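Local structure of Tle cognate immunity protein 4 C-terminal domain-containing protein (Pseudomonas aeruginosa PAO1, 4R1D) at residues G65-R70 with S85-S90; E210-G215 with K279-A284; E226-G231 with E286-I291. The protein is the immunity protein that binds the type VI secretion lipase effector Tle4, probably shielding the producing bacterium from its own toxin. All coordinates share one frame; numbering follows the deposited sequence.

Contact 1: G65-R70 with S85-S90; sequences GNMFLR and SSEVAS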
loop_
_atom_site.group_PDB
_atom_site.type_symbol
_atom_site.label_atom_id
_atom_site.label_comp_id
_atom_site.label_asym_id
_atom_site.label_seq_id
_atom_site.Cartn_x
_atom_site.Cartn_y
_atom_site.Cartn_z
ATOM N N GLY B 65 -21.410 -4.143 -22.529
ATOM C CA GLY B 65 -22.732 -4.473 -22.027
ATOM C C GLY B 65 -22.789 -4.988 -20.599
ATOM O O GLY B 65 -22.307 -4.334 -19.673
ATOM N N ASN B 66 -23.388 -6.161 -20.412
ATOM C CA ASN B 66 -23.651 -6.657 -19.060
ATOM C C ASN B 66 -22.350 -7.078 -18.379
ATOM O O ASN B 66 -21.517 -7.733 -18.992
ATOM C CB ASN B 66 -24.648 -7.824 -19.107
ATOM C CG ASN B 66 -25.397 -8.023 -17.789
ATOM O OD1 ASN B 66 -24.797 -8.084 -16.707
ATOM N ND2 ASN B 66 -26.721 -8.135 -17.879
ATOM N N MET B 67 -22.175 -6.706 -17.113
ATOM C CA MET B 67 -20.995 -7.129 -16.371
ATOM C C MET B 67 -21.050 -8.609 -16.030
ATOM O O MET B 67 -20.014 -9.246 -15.855
ATOM C CB MET B 67 -20.805 -6.291 -15.096
ATOM C CG MET B 67 -20.269 -4.893 -15.360
ATOM S SD MET B 67 -18.597 -4.931 -16.000
ATOM C CE MET B 67 -17.682 -5.433 -14.531
ATOM N N PHE B 68 -22.258 -9.166 -15.946
ATOM C CA PHE B 68 -22.391 -10.590 -15.665
ATOM C C PHE B 68 -22.282 -11.412 -16.943
ATOM O O PHE B 68 -22.991 -11.161 -17.913
ATOM C CB PHE B 68 -23.712 -10.898 -14.961
ATOM C CG PHE B 68 -23.825 -12.324 -14.505
ATOM C CD1 PHE B 68 -23.079 -12.775 -13.427
ATOM C CD2 PHE B 68 -24.680 -13.213 -15.144
ATOM C CE1 PHE B 68 -23.174 -14.087 -12.996
ATOM C CE2 PHE B 68 -24.778 -14.533 -14.713
ATOM C CZ PHE B 68 -24.027 -14.965 -13.639
ATOM N N LEU B 69 -21.394 -12.394 -16.937
ATOM C CA LEU B 69 -21.202 -13.244 -18.105
ATOM C C LEU B 69 -21.964 -14.566 -17.998
ATOM O O LEU B 69 -22.764 -14.891 -18.872
ATOM C CB LEU B 69 -19.715 -13.471 -18.349
ATOM C CG LEU B 69 -19.067 -12.096 -18.568
ATOM C CD1 LEU B 69 -17.569 -12.161 -18.467
ATOM C CD2 LEU B 69 -19.503 -11.499 -19.915
ATOM N N ARG B 70 -21.736 -15.320 -16.928
ATOM C CA ARG B 70 -22.430 -16.592 -16.766
ATOM C C ARG B 70 -22.257 -17.194 -15.388
ATOM O O ARG B 70 -21.298 -16.899 -14.674
ATOM C CB ARG B 70 -21.985 -17.609 -17.832
ATOM C CG ARG B 70 -20.476 -17.786 -17.968
ATOM C CD ARG B 70 -20.123 -18.630 -19.199
ATOM N NE ARG B 70 -18.834 -18.239 -19.776
ATOM C CZ ARG B 70 -18.661 -17.196 -20.586
ATOM N NH1 ARG B 70 -19.699 -16.438 -20.924
ATOM N NH2 ARG B 70 -17.459 -16.903 -21.060
ATOM N N SER B 85 -13.689 -8.394 -15.024
ATOM C CA SER B 85 -12.919 -8.023 -13.835
ATOM C C SER B 85 -12.970 -6.525 -13.519
ATOM O O SER B 85 -12.604 -6.103 -12.419
ATOM C CB SER B 85 -11.473 -8.495 -13.952
ATOM O OG SER B 85 -10.826 -7.841 -15.014
ATOM N N SER B 86 -13.407 -5.723 -14.487
ATOM C CA SER B 86 -13.692 -4.308 -14.263
ATOM C C SER B 86 -14.581 -3.805 -15.380
ATOM O O SER B 86 -14.834 -4.519 -16.352
ATOM C CB SER B 86 -12.417 -3.464 -14.239
ATOM O OG SER B 86 -12.037 -3.116 -15.561
ATOM N N GLU B 87 -15.030 -2.563 -15.257
ATOM C CA GLU B 87 -15.918 -2.009 -16.265
ATOM C C GLU B 87 -15.212 -1.624 -17.561
ATOM O O GLU B 87 -15.858 -1.153 -18.500
ATOM C CB GLU B 87 -16.732 -0.849 -15.686
ATOM C CG GLU B 87 -17.660 -1.328 -14.580
ATOM C CD GLU B 87 -18.540 -0.239 -14.008
ATOM O OE1 GLU B 87 -18.372 0.941 -14.394
ATOM O OE2 GLU B 87 -19.401 -0.574 -13.165
ATOM N N VAL B 88 -13.896 -1.815 -17.617
ATOM C CA VAL B 88 -13.170 -1.635 -18.878
ATOM C C VAL B 88 -12.285 -2.823 -19.237
ATOM O O VAL B 88 -11.526 -2.769 -20.209
ATOM C CB VAL B 88 -12.318 -0.350 -18.902
ATOM C CG1 VAL B 88 -13.203 0.874 -18.665
ATOM C CG2 VAL B 88 -11.178 -0.435 -17.885
ATOM N N ALA B 89 -12.396 -3.902 -18.472
ATOM C CA ALA B 89 -11.588 -5.096 -18.721
ATOM C C ALA B 89 -11.870 -5.689 -20.100
ATOM O O ALA B 89 -12.996 -5.638 -20.580
ATOM C CB ALA B 89 -11.845 -6.147 -17.636
ATOM N N SER B 90 -10.846 -6.256 -20.724
ATOM C CA SER B 90 -11.033 -6.956 -21.993
ATOM C C SER B 90 -10.307 -8.299 -22.028
ATOM O O SER B 90 -10.567 -9.133 -22.904
ATOM C CB SER B 90 -10.568 -6.081 -23.156
ATOM O OG SER B 90 -9.170 -5.900 -23.117
#

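Contact 2: E210-G215 with K279-A284; sequences ETLRKG and KSDKEA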
loop_
_atom_site.group_PDB
_atom_site.type_symbol
_atom_site.label_atom_id
_atom_site.label_comp_id
_atom_site.label_asym_id
_atom_site.label_seq_id
_atom_site.Cartn_x
_atom_site.Cartn_y
_atom_site.Cartn_z
ATOM N N GLU B 210 21.434 -6.402 19.283
ATOM C CA GLU B 210 22.382 -7.506 19.269
ATOM C C GLU B 210 21.856 -8.712 18.498
ATOM O O GLU B 210 20.647 -8.914 18.380
ATOM C CB GLU B 210 22.767 -7.916 20.691
ATOM C CG GLU B 210 21.727 -8.725 21.420
ATOM C CD GLU B 210 22.161 -9.056 22.847
ATOM O OE1 GLU B 210 21.633 -8.425 23.781
ATOM O OE2 GLU B 210 23.030 -9.932 23.026
ATOM N N THR B 211 22.774 -9.501 17.956
ATOM C CA THR B 211 22.397 -10.755 17.336
ATOM C C THR B 211 22.475 -11.857 18.382
ATOM O O THR B 211 23.520 -12.065 18.990
ATOM C CB THR B 211 23.305 -11.086 16.143
ATOM O OG1 THR B 211 23.091 -10.115 15.110
ATOM C CG2 THR B 211 22.991 -12.471 15.595
ATOM N N LEU B 212 21.369 -12.555 18.601
ATOM C CA LEU B 212 21.361 -13.658 19.562
ATOM C C LEU B 212 21.856 -14.948 18.933
ATOM O O LEU B 212 22.428 -15.798 19.615
ATOM C CB LEU B 212 19.965 -13.880 20.154
ATOM C CG LEU B 212 19.333 -12.721 20.928
ATOM C CD1 LEU B 212 17.952 -13.093 21.446
ATOM C CD2 LEU B 212 20.237 -12.283 22.074
ATOM N N ARG B 213 21.627 -15.096 17.631
ATOM C CA ARG B 213 21.919 -16.340 16.952
ATOM C C ARG B 213 21.878 -16.157 15.446
ATOM O O ARG B 213 21.035 -15.427 14.918
ATOM C CB ARG B 213 20.882 -17.390 17.374
ATOM C CG ARG B 213 21.439 -18.754 17.690
ATOM C CD ARG B 213 20.315 -19.791 17.709
ATOM N NE ARG B 213 19.735 -20.003 19.032
ATOM C CZ ARG B 213 18.597 -20.665 19.237
ATOM N NH1 ARG B 213 17.914 -21.145 18.203
ATOM N NH2 ARG B 213 18.131 -20.836 20.469
ATOM N N LYS B 214 22.791 -16.818 14.748
ATOM C CA LYS B 214 22.784 -16.803 13.289
ATOM C C LYS B 214 23.409 -18.085 12.771
ATOM O O LYS B 214 24.565 -18.378 13.072
ATOM C CB LYS B 214 23.550 -15.593 12.744
ATOM C CG LYS B 214 23.804 -15.668 11.237
ATOM C CD LYS B 214 24.598 -14.475 10.723
ATOM C CE LYS B 214 24.798 -14.575 9.218
ATOM N NZ LYS B 214 25.771 -13.575 8.701
ATOM N N GLY B 215 22.654 -18.850 11.992
ATOM C CA GLY B 215 23.207 -20.047 11.391
ATOM C C GLY B 215 22.152 -21.055 11.006
ATOM O O GLY B 215 20.992 -20.705 10.827
ATOM N N LYS B 279 10.171 -12.707 29.960
ATOM C CA LYS B 279 10.940 -12.512 31.186
ATOM C C LYS B 279 12.427 -12.365 30.884
ATOM O O LYS B 279 13.166 -11.757 31.660
ATOM C CB LYS B 279 10.723 -13.692 32.141
ATOM C CG LYS B 279 9.261 -13.960 32.484
ATOM C CD LYS B 279 9.104 -15.263 33.267
ATOM C CE LYS B 279 7.639 -15.613 33.509
ATOM N NZ LYS B 279 6.915 -15.983 32.253
ATOM N N SER B 280 12.863 -12.923 29.756
ATOM C CA SER B 280 14.276 -12.910 29.397
ATOM C C SER B 280 14.461 -13.376 27.957
ATOM O O SER B 280 13.561 -13.985 27.376
ATOM C CB SER B 280 15.047 -13.860 30.312
ATOM O OG SER B 280 14.669 -15.209 30.054
ATOM N N ASP B 281 15.631 -13.109 27.392
ATOM C CA ASP B 281 15.957 -13.637 26.075
ATOM C C ASP B 281 15.893 -15.153 26.091
ATOM O O ASP B 281 15.476 -15.781 25.116
ATOM C CB ASP B 281 17.347 -13.199 25.644
ATOM C CG ASP B 281 17.431 -11.713 25.372
ATOM O OD1 ASP B 281 16.386 -11.042 25.425
ATOM O OD2 ASP B 281 18.544 -11.231 25.084
ATOM N N LYS B 282 16.318 -15.747 27.202
ATOM C CA LYS B 282 16.296 -17.197 27.302
ATOM C C LYS B 282 14.875 -17.718 27.154
ATOM O O LYS B 282 14.636 -18.693 26.443
ATOM C CB LYS B 282 16.906 -17.664 28.629
ATOM C CG LYS B 282 17.117 -19.169 28.709
ATOM C CD LYS B 282 17.855 -19.553 29.989
ATOM C CE LYS B 282 18.035 -21.065 30.101
ATOM N NZ LYS B 282 16.723 -21.766 30.143
ATOM N N GLU B 283 13.921 -17.055 27.796
ATOM C CA GLU B 283 12.527 -17.467 27.680
ATOM C C GLU B 283 12.009 -17.341 26.240
ATOM O O GLU B 283 11.320 -18.229 25.749
ATOM C CB GLU B 283 11.638 -16.665 28.629
ATOM C CG GLU B 283 10.176 -17.081 28.575
ATOM C CD GLU B 283 9.304 -16.314 29.550
ATOM O OE1 GLU B 283 9.003 -15.131 29.290
ATOM O OE2 GLU B 283 8.913 -16.902 30.578
ATOM N N ALA B 284 12.339 -16.238 25.570
ATOM C CA ALA B 284 11.945 -16.051 24.173
ATOM C C ALA B 284 12.530 -17.123 23.250
ATOM O O ALA B 284 11.838 -17.656 22.378
ATOM C CB ALA B 284 12.338 -14.655 23.692
#

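Contact 3: E226-G231 with E286-I291; sequences EYLVAG and ELWDTI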
loop_
_atom_site.group_PDB
_atom_site.type_symbol
_atom_site.label_atom_id
_atom_site.label_comp_id
_atom_site.label_asym_id
_atom_site.label_seq_id
_atom_site.Cartn_x
_atom_site.Cartn_y
_atom_site.Cartn_z
ATOM N N GLU B 226 18.444 -19.716 10.310
ATOM C CA GLU B 226 17.799 -18.715 11.150
ATOM C C GLU B 226 18.710 -17.544 11.467
ATOM O O GLU B 226 19.929 -17.653 11.418
ATOM C CB GLU B 226 17.309 -19.348 12.455
ATOM C CG GLU B 226 18.427 -19.686 13.407
ATOM C CD GLU B 226 17.949 -20.444 14.633
ATOM O OE1 GLU B 226 16.717 -20.533 14.855
ATOM O OE2 GLU B 226 18.816 -20.956 15.367
ATOM N N TYR B 227 18.088 -16.430 11.825
ATOM C CA TYR B 227 18.793 -15.225 12.177
ATOM C C TYR B 227 17.935 -14.615 13.266
ATOM O O TYR B 227 16.758 -14.340 13.048
ATOM C CB TYR B 227 18.861 -14.299 10.951
ATOM C CG TYR B 227 20.070 -13.392 10.909
ATOM C CD1 TYR B 227 20.537 -12.767 12.054
ATOM C CD2 TYR B 227 20.748 -13.171 9.720
ATOM C CE1 TYR B 227 21.649 -11.933 12.015
ATOM C CE2 TYR B 227 21.861 -12.339 9.669
ATOM C CZ TYR B 227 22.303 -11.723 10.823
ATOM O OH TYR B 227 23.408 -10.900 10.791
ATOM N N LEU B 228 18.506 -14.425 14.450
ATOM C CA LEU B 228 17.722 -14.009 15.609
ATOM C C LEU B 228 18.325 -12.753 16.216
ATOM O O LEU B 228 19.489 -12.760 16.621
ATOM C CB LEU B 228 17.730 -15.120 16.676
ATOM C CG LEU B 228 16.680 -16.234 16.658
ATOM C CD1 LEU B 228 16.504 -16.884 15.307
ATOM C CD2 LEU B 228 17.027 -17.290 17.709
ATOM N N VAL B 229 17.550 -11.675 16.287
ATOM C CA VAL B 229 18.076 -10.444 16.858
ATOM C C VAL B 229 17.167 -9.918 17.964
ATOM O O VAL B 229 15.991 -10.260 18.032
ATOM C CB VAL B 229 18.304 -9.357 15.778
ATOM C CG1 VAL B 229 19.140 -9.921 14.621
ATOM C CG2 VAL B 229 16.984 -8.817 15.269
ATOM N N ALA B 230 17.731 -9.112 18.849
ATOM C CA ALA B 230 16.951 -8.489 19.901
ATOM C C ALA B 230 17.559 -7.133 20.197
ATOM O O ALA B 230 18.733 -6.888 19.904
ATOM C CB ALA B 230 16.937 -9.353 21.145
ATOM N N GLY B 231 16.762 -6.238 20.763
ATOM C CA GLY B 231 17.301 -4.972 21.199
ATOM C C GLY B 231 16.469 -4.202 22.191
ATOM O O GLY B 231 15.269 -4.415 22.324
ATOM N N GLU B 286 13.487 -20.083 24.105
ATOM C CA GLU B 286 12.869 -21.358 24.457
ATOM C C GLU B 286 11.554 -21.569 23.709
ATOM O O GLU B 286 11.312 -22.639 23.126
ATOM C CB GLU B 286 12.623 -21.433 25.965
ATOM C CG GLU B 286 11.994 -22.747 26.426
ATOM C CD GLU B 286 11.788 -22.793 27.935
ATOM O OE1 GLU B 286 11.013 -21.963 28.464
ATOM O OE2 GLU B 286 12.415 -23.656 28.584
ATOM N N LEU B 287 10.706 -20.548 23.731
ATOM C CA LEU B 287 9.426 -20.614 23.041
ATOM C C LEU B 287 9.671 -20.772 21.543
ATOM O O LEU B 287 9.113 -21.648 20.905
ATOM C CB LEU B 287 8.575 -19.371 23.339
ATOM C CG LEU B 287 7.178 -19.351 22.704
ATOM C CD1 LEU B 287 6.319 -20.523 23.187
ATOM C CD2 LEU B 287 6.469 -18.021 22.931
ATOM N N TRP B 288 10.521 -19.911 20.995
ATOM C CA TRP B 288 10.933 -20.003 19.595
ATOM C C TRP B 288 11.386 -21.416 19.193
ATOM O O TRP B 288 10.844 -22.011 18.266
ATOM C CB TRP B 288 12.054 -18.992 19.356
ATOM C CG TRP B 288 12.772 -19.119 18.041
ATOM C CD1 TRP B 288 14.028 -19.617 17.841
ATOM C CD2 TRP B 288 12.291 -18.712 16.757
ATOM N NE1 TRP B 288 14.362 -19.551 16.507
ATOM C CE2 TRP B 288 13.313 -18.993 15.820
ATOM C CE3 TRP B 288 11.100 -18.127 16.305
ATOM C CZ2 TRP B 288 13.179 -18.708 14.458
ATOM C CZ3 TRP B 288 10.966 -17.847 14.947
ATOM C CH2 TRP B 288 12.001 -18.142 14.042
ATOM N N ASP B 289 12.383 -21.956 19.884
ATOM C CA ASP B 289 12.887 -23.283 19.553
ATOM C C ASP B 289 11.815 -24.354 19.661
ATOM O O ASP B 289 11.733 -25.252 18.821
ATOM C CB ASP B 289 14.072 -23.669 20.441
ATOM C CG ASP B 289 15.350 -22.958 20.053
ATOM O OD1 ASP B 289 15.517 -22.664 18.856
ATOM O OD2 ASP B 289 16.183 -22.696 20.946
ATOM N N THR B 290 10.999 -24.264 20.700
ATOM C CA THR B 290 9.978 -25.284 20.922
ATOM C C THR B 290 8.974 -25.317 19.764
ATOM O O THR B 290 8.638 -26.385 19.243
ATOM C CB THR B 290 9.279 -25.077 22.282
ATOM O OG1 THR B 290 10.273 -25.067 23.320
ATOM C CG2 THR B 290 8.266 -26.192 22.551
ATOM N N ILE B 291 8.516 -24.144 19.341
ATOM C CA ILE B 291 7.613 -24.073 18.194
ATOM C C ILE B 291 8.269 -24.515 16.886
ATOM O O ILE B 291 7.731 -25.346 16.159
ATOM C CB ILE B 291 7.029 -22.662 18.013
ATOM C CG1 ILE B 291 6.088 -22.318 19.165
ATOM C CG2 ILE B 291 6.254 -22.584 16.710
ATOM C CD1 ILE B 291 5.566 -20.897 19.113
#

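Contact 1: G65-R70 with S85-S90
Met-67 carries the van der Waals part of this contact, laying the sulfur end of its side chain against the backbone of Ser-86 and Glu-87. Its terminal methyl CE lies 3.5 Å from the carbonyl O of Ser-86, while SD sits 4.0 Å from CA of Glu-87. The same sulfur also meets the side chain of Glu-87, at 4.0 Å from CG, so the methionine touches the aliphatic root of the glutamate rather than its carboxylate. Bends at chi2 and chi3 (-66° and -72°) curl the methionine chain and bring CE round to the Ser-86 carbonyl. Trp-56 of helix 42-58 and Trp-84 also pack on Met-67, which is buried.

Hydrogen bonds do not cross the contact; instead they shape each side of it. Asn-66 OD1 accepts from Phe-68 N at 2.9 Å, and this bond to the backbone N two residues on closes an Asx turn just where strand 68-73 begins; the donor is tilted 25° from the carbonyl plane. Across from it, Ser-86 OG takes the N-H of Val-88 at 3.1 Å in an ST turn, and the same residues form a type I beta turn from Ser-86 to Ala-89, closed by a weak backbone bond.

Charges play a minor part. Glu-87 extends beyond CG, and its OE1 makes a long, weak ion pair with Lys-62.

The 85-90 loop also meets the other chain of the complex: Ser-90 N donates a hydrogen bond to Asp-406 of that chain, on which Ser-85 and Ala-89 also pack. Met-67 packs against a loop that itself touches the partner, beside antiparallel strands 68-73 and 79-84 with a classic beta bulge, where Leu-69 and Arg-70 both face Leu-82.

Contact 2: E210-G215 with K279-A284
The carboxylate of Asp-281 is the flat group that meets the strand, and its OD2 oxygen touches the branched end of Leu-212, 3.6 Å from CD2 and 4.1 Å from CD1. The two side chains cross at about a right angle, and both leucine methyls reach the same oxygen. Polar partners from strand 236-245 hold that carboxylate: OD1 is hydrogen-bonded to Tyr-239 OH and OD2 forms a salt bridge with Arg-237. Arg-237 also pairs with Glu-210 OE1, which lies 4.4 Å from Asp-281 OD2; the shared guanidinium probably offsets the repulsion between the two acids.

The start of the helix is secured within 279-284. Ser-280 is the N-cap, its OG accepting from Glu-283 N at 3.0 Å. Glu-283 in turn reaches back, with OE1 taking the backbone N-H of Lys-279 at 2.8 Å from above the carboxylate plane, and OE2 using its syn lone pair for a salt bridge to Lys-279 NZ.

Leu-212 and Arg-213 form a classic beta bulge opposite Leu-228 of strand 225-233. The contact joins the first turn of helix 281-292 to strand 209-214, with Phe-241 of strand 236-245 touching both Leu-212 and Ala-284.

Contact 3: E226-G231 with E286-I291
Trp-288, Leu-228 and Glu-226 make a helix-on-sheet contact, in which helix 281-292 packs against strand 225-233 within the C-terminal domain of the immunity protein. The tryptophan buries the most surface. With its CG anti to the backbone N (chi1 169°), the indole leans toward the strand and presents the nitrogen-bearing edge to it.

Leu-228 supplies the apolar part. CD1 lies 3.6 Å from Trp-288 NE1 and CD2 is 3.8 Å from Trp-288 CD1; CD2 keeps to the pyrrole side, whereas CD1 spans NE1, CE2 and CZ2, the two side chains meeting at a slant. Phe-241 of strand 236-245 also packs edge-to-face with this ring and touches Leu-228.

Glu-226 supplies the polar part, on a side chain that is extended beyond CG and runs past the indole in the opposite direction. Its OE1 accepts from Trp-288 and is hydrogen-bonded to His-217 ND1 as well, whereas OE2 forms a salt bridge with Arg-213. These partners probably stabilise a buried negative charge and fix the carboxylate's rotation, its plane turned 31° from that of the indole.

The bond from Trp-288 NE1 to Glu-226 OE1, 3.0 Å long, is nearly straight (166°): OE1 lies in the indole plane and is met on the syn side of the carboxylate, but from 32° out of the carboxylate plane.

How the contacts relate
Contacts 2 and 3 are neighbours, their centres about 6 Å apart, and both rest on helix 281-292: contact 2 uses its start, contact 3 a later part. Their strands, 209-214 and 225-233, are adjacent and antiparallel, and the Arg-213 NH2 to Asp-289 OD2 salt bridge, 2.7 Å long, ties the strand of contact 2 to the helix segment of contact 3. Contact 1 stands apart in the N-terminal domain, on the opposite side of the chain's centre, its centre about 54 Å from that of contact 2 and 49 Å from that of contact 3. The partner chain nevertheless reaches both domains, at the 85-90 loop and at Val-229.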